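PDB 3ZY2: putative gdp-fucose protein o-fucosyltransferase 1 from Caenorhabditis elegans, which belongs to the GDP-fucose protein O-fucosyltransferase family and has a GT-B-type fold that holds guanosine-5'-diphosphate. Local coordinates for residues A[18-27]-A[41-49]; A[185-193]-A[338-347]. All coordinates share one frame; numbering follows the deposited sequence.

Interaction 1 of 2, residues A[18-27]-A[41-49]; sequences GRFGNQVDQF and LVLPNFIEF. With GDP (guanosine-5'-diphosphate), chain C.
Phe46 lies at the middle of an aromatic cluster with Phe20 and Phe27, and both of its ring pairs are edge-to-face. The edge of Phe20 points at one face of Phe46, with ring planes 74° apart and CE1 of Phe20 3.7 Å from CD1 of Phe46. Phe46 in turn presents its own edge to Phe27 in an offset edge-to-face pair, CZ of Phe46 standing 3.9 Å from CD2 of Phe27. Pro44 covers one face of Phe27, while CD2 of Leu41 and CD2 of Leu43 meet that ring at its rim. On the Phe46 side, helix 20-27 runs nearly antiparallel to strand 46-48 (168°, axes 8.7 Å apart), just beyond strand 40-42, which completes a beta-alpha-beta unit with strand 10-13 and helix 20-37. Gln23 carries the polar edge. Its CG sits anti to the carbonyl carbon (chi1 -67°) and the chain then runs out extended, bringing the amide to the backbone of Ile47: OE1 of Gln23 accepts from N of Ile47 at 2.9 Å, and NE2 of Gln23 donates to O of Ile47 at 3.0 Å. The same NE2 also donates to O of Gly18 at 2.9 Å; both acceptors lie in the amide plane, fixing its rotation. At the helix N terminus, Gly21 N donates to O1A of guanosine-5'-diphosphate at 2.7 Å and Asn22 N to O2A at 3.2 Å.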
loop_
_atom_site.group_PDB
_atom_site.type_symbol
_atom_site.label_atom_id
_atom_site.label_comp_id
_atom_site.label_asym_id
_atom_site.label_seq_id
_atom_site.Cartn_x
_atom_site.Cartn_y
_atom_site.Cartn_z
ATOM N N GLY A 18 -5.836 -0.312 -12.811
ATOM C CA GLY A 18 -6.652 0.366 -13.803
ATOM C C GLY A 18 -6.469 -0.094 -15.242
ATOM O O GLY A 18 -5.768 -1.069 -15.541
ATOM N N ARG A 19 -7.153 0.603 -16.140
ATOM C CA ARG A 19 -7.116 0.299 -17.559
ATOM C C ARG A 19 -5.971 1.031 -18.253
ATOM O O ARG A 19 -5.059 1.513 -17.578
ATOM C CB ARG A 19 -8.474 0.599 -18.159
ATOM C CG ARG A 19 -9.513 -0.379 -17.549
ATOM C CD ARG A 19 -10.775 0.384 -17.246
ATOM N NE ARG A 19 -11.669 0.159 -18.349
ATOM C CZ ARG A 19 -12.769 0.848 -18.631
ATOM N NH1 ARG A 19 -13.145 1.906 -17.908
ATOM N NH2 ARG A 19 -13.475 0.466 -19.683
ATOM N N PHE A 20 -5.962 1.043 -19.585
ATOM C CA PHE A 20 -4.742 1.429 -20.328
ATOM C C PHE A 20 -4.168 2.785 -19.972
ATOM O O PHE A 20 -2.935 2.926 -19.821
ATOM C CB PHE A 20 -4.985 1.343 -21.830
ATOM C CG PHE A 20 -3.743 1.464 -22.661
ATOM C CD1 PHE A 20 -2.714 0.528 -22.535
ATOM C CD2 PHE A 20 -3.624 2.475 -23.611
ATOM C CE1 PHE A 20 -1.570 0.621 -23.329
ATOM C CE2 PHE A 20 -2.511 2.584 -24.409
ATOM C CZ PHE A 20 -1.467 1.670 -24.282
ATOM N N GLY A 21 -5.035 3.776 -19.796
ATOM C CA GLY A 21 -4.527 5.102 -19.444
ATOM C C GLY A 21 -3.814 5.096 -18.104
ATOM O O GLY A 21 -2.776 5.731 -17.956
ATOM N N ASN A 22 -4.354 4.382 -17.125
ATOM C CA ASN A 22 -3.674 4.261 -15.821
ATOM C C ASN A 22 -2.343 3.507 -15.928
ATOM O O ASN A 22 -1.347 3.884 -15.288
ATOM C CB ASN A 22 -4.553 3.523 -14.782
ATOM C CG ASN A 22 -5.820 4.288 -14.349
ATOM O OD1 ASN A 22 -6.540 3.798 -13.472
ATOM N ND2 ASN A 22 -6.106 5.440 -14.948
ATOM N N GLN A 23 -2.304 2.475 -16.769
ATOM C CA GLN A 23 -1.124 1.629 -16.901
ATOM C C GLN A 23 0.004 2.420 -17.536
ATOM O O GLN A 23 1.160 2.350 -17.081
ATOM C CB GLN A 23 -1.435 0.433 -17.772
ATOM C CG GLN A 23 -2.426 -0.528 -17.120
ATOM C CD GLN A 23 -2.968 -1.524 -18.100
ATOM O OE1 GLN A 23 -2.260 -1.967 -19.017
ATOM N NE2 GLN A 23 -4.262 -1.881 -17.936
ATOM N N VAL A 24 -0.321 3.175 -18.594
ATOM C CA VAL A 24 0.686 4.007 -19.250
ATOM C C VAL A 24 1.162 5.105 -18.297
ATOM O O VAL A 24 2.346 5.393 -18.237
ATOM C CB VAL A 24 0.160 4.608 -20.565
ATOM C CG1 VAL A 24 1.172 5.581 -21.170
ATOM C CG2 VAL A 24 -0.130 3.482 -21.568
ATOM N N ASP A 25 0.233 5.704 -17.546
ATOM C CA ASP A 25 0.549 6.784 -16.590
ATOM C C ASP A 25 1.606 6.324 -15.565
ATOM O O ASP A 25 2.601 7.024 -15.315
ATOM C CB ASP A 25 -0.752 7.248 -15.926
ATOM C CG ASP A 25 -0.702 8.683 -15.496
ATOM O OD1 ASP A 25 -0.172 9.522 -16.261
ATOM O OD2 ASP A 25 -1.186 8.969 -14.392
ATOM N N GLN A 26 1.427 5.116 -15.036
ATOM C CA GLN A 26 2.401 4.579 -14.076
ATOM C C GLN A 26 3.665 4.118 -14.803
ATOM O O GLN A 26 4.771 4.271 -14.284
ATOM C CB GLN A 26 1.787 3.427 -13.271
ATOM C CG GLN A 26 0.802 3.908 -12.216
ATOM C CD GLN A 26 0.546 2.838 -11.175
ATOM O OE1 GLN A 26 -0.056 1.817 -11.475
ATOM N NE2 GLN A 26 1.017 3.061 -9.949
ATOM N N PHE A 27 3.531 3.593 -16.020
ATOM C CA PHE A 27 4.702 3.117 -16.788
ATOM C C PHE A 27 5.750 4.229 -17.029
ATOM O O PHE A 27 6.940 3.985 -16.912
ATOM C CB PHE A 27 4.198 2.480 -18.101
ATOM C CG PHE A 27 5.266 2.033 -19.027
ATOM C CD1 PHE A 27 6.359 1.283 -18.599
ATOM C CD2 PHE A 27 5.139 2.298 -20.385
ATOM C CE1 PHE A 27 7.347 0.859 -19.522
ATOM C CE2 PHE A 27 6.105 1.863 -21.303
ATOM C CZ PHE A 27 7.227 1.148 -20.851
ATOM N N LEU A 41 14.961 -2.378 -17.570
ATOM C CA LEU A 41 13.531 -2.571 -17.353
ATOM C C LEU A 41 12.980 -3.622 -18.290
ATOM O O LEU A 41 13.115 -3.504 -19.515
ATOM C CB LEU A 41 12.762 -1.266 -17.546
ATOM C CG LEU A 41 11.254 -1.368 -17.296
ATOM C CD1 LEU A 41 10.978 -1.762 -15.832
ATOM C CD2 LEU A 41 10.562 -0.050 -17.672
ATOM N N VAL A 42 12.341 -4.643 -17.718
ATOM C CA VAL A 42 11.561 -5.586 -18.496
ATOM C C VAL A 42 10.270 -4.885 -18.909
ATOM O O VAL A 42 9.530 -4.382 -18.063
ATOM C CB VAL A 42 11.224 -6.884 -17.711
ATOM C CG1 VAL A 42 10.429 -7.870 -18.598
ATOM C CG2 VAL A 42 12.519 -7.536 -17.141
ATOM N N LEU A 43 10.030 -4.819 -20.216
ATOM C CA LEU A 43 8.865 -4.091 -20.706
ATOM C C LEU A 43 7.595 -4.854 -20.291
ATOM O O LEU A 43 7.496 -6.077 -20.469
ATOM C CB LEU A 43 8.971 -3.896 -22.221
ATOM C CG LEU A 43 10.114 -2.974 -22.657
ATOM C CD1 LEU A 43 10.429 -3.179 -24.142
ATOM C CD2 LEU A 43 9.763 -1.514 -22.388
ATOM N N PRO A 44 6.617 -4.157 -19.675
ATOM C CA PRO A 44 5.453 -4.849 -19.137
ATOM C C PRO A 44 4.526 -5.360 -20.227
ATOM O O PRO A 44 4.479 -4.783 -21.324
ATOM C CB PRO A 44 4.733 -3.746 -18.360
ATOM C CG PRO A 44 5.071 -2.485 -19.095
ATOM C CD PRO A 44 6.521 -2.688 -19.553
ATOM N N ASN A 45 3.802 -6.435 -19.945
ATOM C CA ASN A 45 2.586 -6.705 -20.713
ATOM C C ASN A 45 1.546 -5.717 -20.238
ATOM O O ASN A 45 1.373 -5.498 -19.013
ATOM C CB ASN A 45 2.081 -8.109 -20.447
ATOM C CG ASN A 45 2.968 -9.179 -21.057
ATOM O OD1 ASN A 45 3.577 -8.994 -22.135
ATOM N ND2 ASN A 45 3.025 -10.321 -20.384
ATOM N N PHE A 46 0.872 -5.076 -21.184
ATOM C CA PHE A 46 -0.315 -4.296 -20.809
ATOM C C PHE A 46 -1.515 -5.194 -20.621
ATOM O O PHE A 46 -1.461 -6.361 -20.961
ATOM C CB PHE A 46 -0.572 -3.191 -21.845
ATOM C CG PHE A 46 0.519 -2.157 -21.860
ATOM C CD1 PHE A 46 0.552 -1.195 -20.847
ATOM C CD2 PHE A 46 1.512 -2.157 -22.851
ATOM C CE1 PHE A 46 1.568 -0.204 -20.809
ATOM C CE2 PHE A 46 2.546 -1.156 -22.807
ATOM C CZ PHE A 46 2.548 -0.197 -21.792
ATOM N N ILE A 47 -2.575 -4.655 -20.044
ATOM C CA ILE A 47 -3.676 -5.481 -19.601
ATOM C C ILE A 47 -4.983 -4.949 -20.149
ATOM O O ILE A 47 -5.271 -3.761 -20.040
ATOM C CB ILE A 47 -3.710 -5.538 -18.059
ATOM C CG1 ILE A 47 -2.384 -6.097 -17.507
ATOM C CG2 ILE A 47 -4.854 -6.445 -17.598
ATOM C CD1 ILE A 47 -2.277 -6.137 -15.990
ATOM N N GLU A 48 -5.779 -5.853 -20.733
ATOM C CA GLU A 48 -7.125 -5.553 -21.240
ATOM C C GLU A 48 -8.145 -6.313 -20.433
ATOM O O GLU A 48 -7.955 -7.493 -20.160
ATOM C CB GLU A 48 -7.239 -5.953 -22.710
ATOM C CG GLU A 48 -6.538 -4.989 -23.652
ATOM C CD GLU A 48 -6.680 -5.391 -25.098
ATOM O OE1 GLU A 48 -7.372 -6.387 -25.423
ATOM O OE2 GLU A 48 -6.086 -4.729 -25.946
ATOM N N PHE A 49 -9.237 -5.655 -20.081
ATOM C CA PHE A 49 -10.281 -6.287 -19.294
ATOM C C PHE A 49 -11.586 -6.541 -20.036
ATOM O O PHE A 49 -12.464 -7.235 -19.495
ATOM C CB PHE A 49 -10.579 -5.459 -18.045
ATOM C CG PHE A 49 -9.427 -5.344 -17.101
ATOM C CD1 PHE A 49 -9.057 -6.396 -16.281
ATOM C CD2 PHE A 49 -8.708 -4.156 -17.030
ATOM C CE1 PHE A 49 -7.987 -6.269 -15.399
ATOM C CE2 PHE A 49 -7.632 -4.011 -16.148
ATOM C CZ PHE A 49 -7.273 -5.066 -15.330
HETATM P PB GDP C . -9.655 6.801 -17.756
HETATM O O1B GDP C . -10.263 7.374 -18.982
HETATM O O2B GDP C . -8.478 7.352 -16.890
HETATM O O3B GDP C . -10.418 5.471 -17.153
HETATM O O3A GDP C . -8.766 5.859 -18.887
HETATM P PA GDP C . -8.194 4.258 -18.647
HETATM O O1A GDP C . -7.621 4.317 -20.292
HETATM O O2A GDP C . -7.432 3.907 -17.616
HETATM O "O5'" GDP C . -9.895 3.711 -18.487
HETATM C "C5'" GDP C . -10.183 3.946 -19.724
HETATM C "C4'" GDP C . -10.805 3.108 -20.573
HETATM O "O4'" GDP C . -12.056 2.913 -21.097
HETATM C "C3'" GDP C . -9.874 3.022 -21.600
HETATM O "O3'" GDP C . -8.515 1.952 -21.747
HETATM C "C2'" GDP C . -10.708 1.846 -23.254
HETATM O "O2'" GDP C . -10.577 0.581 -22.779
HETATM C "C1'" GDP C . -11.982 2.557 -22.832
HETATM N N9 GDP C . -11.975 3.686 -23.444
HETATM C C8 GDP C . -11.909 5.352 -22.701
HETATM N N7 GDP C . -11.941 5.790 -23.919
HETATM C C5 GDP C . -11.992 5.212 -25.053
HETATM C C6 GDP C . -12.051 5.337 -26.786
HETATM O O6 GDP C . -12.030 6.451 -27.036
HETATM N N1 GDP C . -12.088 4.322 -27.142
HETATM C C2 GDP C . -12.110 3.108 -26.877
HETATM N N2 GDP C . -12.151 2.266 -27.410
HETATM N N3 GDP C . -12.073 2.502 -25.421
HETATM C C4 GDP C . -12.017 3.686 -24.598
#

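Interaction 2 of 2, residues A[185-193]-A[338-347]; sequences WSIQKYLRW and HIVKRERDHA
A mixed polar and aromatic contact joins the 3-10 turn 186-190, in the connection between strand 168-171 and helix 195-208, to helix 335-346, from His338 to its C-terminal end. Gln188 supplies its buried polar centre: OE1 takes two hydrogen bonds from one guanidinium, from NE of Arg342 at 2.8 Å and NH2 of Arg342 at 2.9 Å. Both bonds lie in the guanidinium plane, and amide and guanidinium are nearly coplanar. A bend at chi2 (85°) turns the Gln188 amide into this side-on grip, which should hold the two planes aligned and limit rotation of the amide. NH1 of Arg342 forms a salt bridge with Asp25 of helix 20-37, so the turn and two helices of this GT-B-type fold meet at a single arginine. NE1 of Trp193 donates to the syn lone pair of Glu343 OE1 at 2.8 Å, with the carboxylate oxygen 27° out of the indole plane. One water connects that oxygen with NE2 of Gln188 and O of Leu191, while a second links OE2 of Glu343 to N of Trp193. At the other end of the turn, His338 directs its edge at the face of Trp185, planes 79° apart, and NE1 of Trp185 hydrogen-bonds to OG of Ser180. CA of Ser186 stands almost centrally above the His346 ring in a CH-pi contact, 3.6 Å from its centroid, while CB of Asp345 lies over the opposite face.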
loop_
_atom_site.group_PDB
_atom_site.type_symbol
_atom_site.label_atom_id
_atom_site.label_comp_id
_atom_site.label_asym_id
_atom_site.label_seq_id
_atom_site.Cartn_x
_atom_site.Cartn_y
_atom_site.Cartn_z
ATOM N N TRP A 185 6.056 13.443 -17.556
ATOM C CA TRP A 185 5.155 13.514 -18.718
ATOM C C TRP A 185 5.934 13.515 -20.039
ATOM O O TRP A 185 5.463 12.913 -21.031
ATOM C CB TRP A 185 4.211 14.711 -18.672
ATOM C CG TRP A 185 3.237 14.664 -17.552
ATOM C CD1 TRP A 185 2.854 13.555 -16.836
ATOM C CD2 TRP A 185 2.449 15.748 -17.063
ATOM N NE1 TRP A 185 1.916 13.906 -15.881
ATOM C CE2 TRP A 185 1.653 15.247 -16.004
ATOM C CE3 TRP A 185 2.371 17.115 -17.384
ATOM C CZ2 TRP A 185 0.772 16.058 -15.280
ATOM C CZ3 TRP A 185 1.509 17.917 -16.663
ATOM C CH2 TRP A 185 0.718 17.390 -15.616
ATOM N N SER A 186 7.106 14.155 -20.070
ATOM C CA SER A 186 7.906 14.188 -21.288
ATOM C C SER A 186 8.425 12.832 -21.748
ATOM O O SER A 186 8.794 12.679 -22.902
ATOM C CB SER A 186 9.063 15.187 -21.126
ATOM O OG SER A 186 9.941 14.730 -20.123
ATOM N N ILE A 187 8.418 11.828 -20.862
ATOM C CA ILE A 187 8.838 10.486 -21.250
ATOM C C ILE A 187 7.906 9.890 -22.324
ATOM O O ILE A 187 8.314 8.991 -23.052
ATOM C CB ILE A 187 9.011 9.585 -19.987
ATOM C CG1 ILE A 187 10.090 10.210 -19.102
ATOM C CG2 ILE A 187 9.385 8.113 -20.349
ATOM C CD1 ILE A 187 10.276 9.495 -17.758
ATOM N N GLN A 188 6.683 10.423 -22.456
ATOM C CA GLN A 188 5.785 9.970 -23.513
ATOM C C GLN A 188 6.417 10.117 -24.909
ATOM O O GLN A 188 6.049 9.403 -25.841
ATOM C CB GLN A 188 4.467 10.736 -23.428
ATOM C CG GLN A 188 3.338 10.151 -24.309
ATOM C CD GLN A 188 2.553 9.018 -23.646
ATOM O OE1 GLN A 188 2.153 9.112 -22.482
ATOM N NE2 GLN A 188 2.303 7.942 -24.397
ATOM N N LYS A 189 7.411 11.009 -25.028
ATOM C CA LYS A 189 8.170 11.167 -26.291
ATOM C C LYS A 189 8.696 9.806 -26.801
ATOM O O LYS A 189 8.774 9.547 -28.012
ATOM C CB LYS A 189 9.330 12.155 -26.074
ATOM C CG LYS A 189 10.297 12.239 -27.223
ATOM C CD LYS A 189 11.400 13.237 -26.907
ATOM C CE LYS A 189 12.706 12.860 -27.593
ATOM N NZ LYS A 189 12.602 12.842 -29.081
ATOM N N TYR A 190 9.009 8.925 -25.847
ATOM C CA TYR A 190 9.668 7.658 -26.134
ATOM C C TYR A 190 8.703 6.505 -26.274
ATOM O O TYR A 190 9.135 5.369 -26.447
ATOM C CB TYR A 190 10.728 7.347 -25.063
ATOM C CG TYR A 190 11.742 8.448 -24.938
ATOM C CD1 TYR A 190 12.761 8.556 -25.857
ATOM C CD2 TYR A 190 11.649 9.385 -23.921
ATOM C CE1 TYR A 190 13.703 9.578 -25.767
ATOM C CE2 TYR A 190 12.588 10.400 -23.804
ATOM C CZ TYR A 190 13.598 10.485 -24.742
ATOM O OH TYR A 190 14.528 11.492 -24.638
ATOM N N LEU A 191 7.410 6.805 -26.234
ATOM C CA LEU A 191 6.378 5.783 -26.540
ATOM C C LEU A 191 5.802 6.098 -27.911
ATOM O O LEU A 191 4.948 6.978 -28.060
ATOM C CB LEU A 191 5.277 5.743 -25.473
ATOM C CG LEU A 191 5.749 5.454 -24.037
ATOM C CD1 LEU A 191 4.576 5.264 -23.113
ATOM C CD2 LEU A 191 6.700 4.276 -23.904
ATOM N N ARG A 192 6.292 5.365 -28.907
ATOM C CA ARG A 192 5.932 5.573 -30.310
ATOM C C ARG A 192 5.127 4.357 -30.741
ATOM O O ARG A 192 5.586 3.230 -30.578
ATOM C CB ARG A 192 7.203 5.672 -31.152
ATOM C CG ARG A 192 6.908 5.826 -32.647
ATOM C CD ARG A 192 8.157 6.132 -33.429
ATOM N NE ARG A 192 8.733 7.418 -33.013
ATOM C CZ ARG A 192 9.919 7.875 -33.401
ATOM N NH1 ARG A 192 10.685 7.170 -34.232
ATOM N NH2 ARG A 192 10.337 9.048 -32.952
ATOM N N TRP A 193 3.933 4.576 -31.293
ATOM C CA TRP A 193 3.087 3.457 -31.710
ATOM C C TRP A 193 3.801 2.524 -32.659
ATOM O O TRP A 193 4.564 2.952 -33.535
ATOM C CB TRP A 193 1.764 3.926 -32.340
ATOM C CG TRP A 193 1.005 4.795 -31.382
ATOM C CD1 TRP A 193 0.910 6.161 -31.417
ATOM C CD2 TRP A 193 0.313 4.368 -30.204
ATOM N NE1 TRP A 193 0.174 6.604 -30.344
ATOM C CE2 TRP A 193 -0.203 5.529 -29.581
ATOM C CE3 TRP A 193 0.067 3.117 -29.611
ATOM C CZ2 TRP A 193 -0.943 5.478 -28.382
ATOM C CZ3 TRP A 193 -0.678 3.063 -28.429
ATOM C CH2 TRP A 193 -1.186 4.243 -27.838
ATOM N N HIS A 338 -5.071 11.807 -21.536
ATOM C CA HIS A 338 -3.753 12.335 -21.104
ATOM C C HIS A 338 -2.637 11.729 -21.955
ATOM O O HIS A 338 -1.660 12.408 -22.277
ATOM C CB HIS A 338 -3.536 12.080 -19.603
ATOM C CG HIS A 338 -2.468 12.920 -18.944
ATOM N ND1 HIS A 338 -1.743 13.933 -19.547
ATOM C CD2 HIS A 338 -2.039 12.869 -17.661
ATOM C CE1 HIS A 338 -0.909 14.459 -18.656
ATOM N NE2 HIS A 338 -1.062 13.820 -17.514
ATOM N N ILE A 339 -2.811 10.473 -22.373
ATOM C CA ILE A 339 -1.874 9.863 -23.327
ATOM C C ILE A 339 -1.759 10.749 -24.578
ATOM O O ILE A 339 -0.653 11.068 -25.027
ATOM C CB ILE A 339 -2.350 8.454 -23.765
ATOM C CG1 ILE A 339 -2.192 7.463 -22.610
ATOM C CG2 ILE A 339 -1.491 8.012 -24.977
ATOM C CD1 ILE A 339 -2.865 6.124 -22.884
ATOM N N VAL A 340 -2.902 11.160 -25.118
ATOM C CA VAL A 340 -2.907 11.959 -26.345
ATOM C C VAL A 340 -2.244 13.316 -26.093
ATOM O O VAL A 340 -1.428 13.762 -26.898
ATOM C CB VAL A 340 -4.318 12.217 -26.880
ATOM C CG1 VAL A 340 -4.237 12.970 -28.210
ATOM C CG2 VAL A 340 -5.084 10.923 -27.081
ATOM N N LYS A 341 -2.623 13.978 -25.002
ATOM C CA LYS A 341 -2.056 15.291 -24.662
ATOM C C LYS A 341 -0.531 15.218 -24.581
ATOM O O LYS A 341 0.158 16.055 -25.191
ATOM C CB LYS A 341 -2.630 15.785 -23.320
ATOM C CG LYS A 341 -2.068 17.124 -22.850
ATOM C CD LYS A 341 -2.320 18.209 -23.906
ATOM C CE LYS A 341 -2.200 19.633 -23.355
ATOM N NZ LYS A 341 -0.882 19.915 -22.687
ATOM N N ARG A 342 0.003 14.224 -23.869
ATOM C CA ARG A 342 1.460 14.075 -23.748
ATOM C C ARG A 342 2.151 13.759 -25.076
ATOM O O ARG A 342 3.264 14.253 -25.343
ATOM C CB ARG A 342 1.807 12.992 -22.719
ATOM C CG ARG A 342 1.379 13.368 -21.308
ATOM C CD ARG A 342 1.887 12.363 -20.269
ATOM N NE ARG A 342 1.468 10.994 -20.569
ATOM C CZ ARG A 342 0.616 10.292 -19.828
ATOM N NH1 ARG A 342 0.058 10.819 -18.742
ATOM N NH2 ARG A 342 0.351 9.039 -20.167
ATOM N N GLU A 343 1.503 12.938 -25.896
ATOM C CA GLU A 343 2.075 12.613 -27.195
ATOM C C GLU A 343 2.138 13.880 -28.041
ATOM O O GLU A 343 3.169 14.194 -28.666
ATOM C CB GLU A 343 1.267 11.506 -27.889
ATOM C CG GLU A 343 1.873 11.187 -29.272
ATOM C CD GLU A 343 1.310 9.938 -29.926
ATOM O OE1 GLU A 343 0.699 9.135 -29.205
ATOM O OE2 GLU A 343 1.532 9.756 -31.144
ATOM N N ARG A 344 1.051 14.628 -28.034
ATOM C CA ARG A 344 1.002 15.866 -28.817
ATOM C C ARG A 344 1.984 16.899 -28.296
ATOM O O ARG A 344 2.583 17.640 -29.077
ATOM C CB ARG A 344 -0.411 16.420 -28.850
ATOM C CG ARG A 344 -1.348 15.476 -29.609
ATOM C CD ARG A 344 -2.785 16.044 -29.643
ATOM N NE ARG A 344 -2.899 17.269 -30.469
ATOM C CZ ARG A 344 -2.948 17.272 -31.799
ATOM N NH1 ARG A 344 -2.905 16.122 -32.474
ATOM N NH2 ARG A 344 -3.041 18.428 -32.465
ATOM N N ASP A 345 2.190 16.917 -26.989
ATOM C CA ASP A 345 3.149 17.858 -26.409
ATOM C C ASP A 345 4.601 17.492 -26.696
ATOM O O ASP A 345 5.443 18.389 -26.831
ATOM C CB ASP A 345 2.961 17.860 -24.907
ATOM C CG ASP A 345 1.753 18.669 -24.446
ATOM O OD1 ASP A 345 1.145 19.425 -25.246
ATOM O OD2 ASP A 345 1.451 18.580 -23.230
ATOM N N HIS A 346 4.912 16.191 -26.735
ATOM C CA HIS A 346 6.308 15.739 -26.604
ATOM C C HIS A 346 6.891 14.864 -27.695
ATOM O O HIS A 346 8.111 14.723 -27.745
ATOM C CB HIS A 346 6.510 15.005 -25.268
ATOM C CG HIS A 346 6.168 15.843 -24.071
ATOM N ND1 HIS A 346 6.927 16.935 -23.687
ATOM C CD2 HIS A 346 5.156 15.747 -23.177
ATOM C CE1 HIS A 346 6.375 17.480 -22.616
ATOM N NE2 HIS A 346 5.306 16.780 -22.285
ATOM N N ALA A 347 6.060 14.269 -28.552
ATOM C CA ALA A 347 6.587 13.324 -29.553
ATOM C C ALA A 347 7.498 14.024 -30.546
ATOM O O ALA A 347 8.507 13.451 -30.978
ATOM C CB ALA A 347 5.475 12.598 -30.286
HETATM O O HOH W 1 2.460 7.881 -27.257
HETATM O O HOH W 2 9.274 10.789 -30.529
HETATM O O HOH W 3 3.682 7.681 -31.861
#

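Overall arrangement
From the N terminus, interaction 1 closes a short loop: 13 residues, mostly helix 20-37, separate its segments, and strand 46-48 returns alongside the start of that helix. Interaction 2 opens only afterwards and closes a far longer loop of 144 residues, bringing helix 335-346 back to the turn before helix 195-208. The two loops are in series, neither nested nor crossed; their centres lie about 15 Å apart, and the two contacts touch. CE2 of Phe27 packs on CD2 of Leu191 at 3.6 Å, and CD2 of Phe20 on CD1 of Ile339 at 3.8 Å. Helix 20-37 thereby joins both contacts.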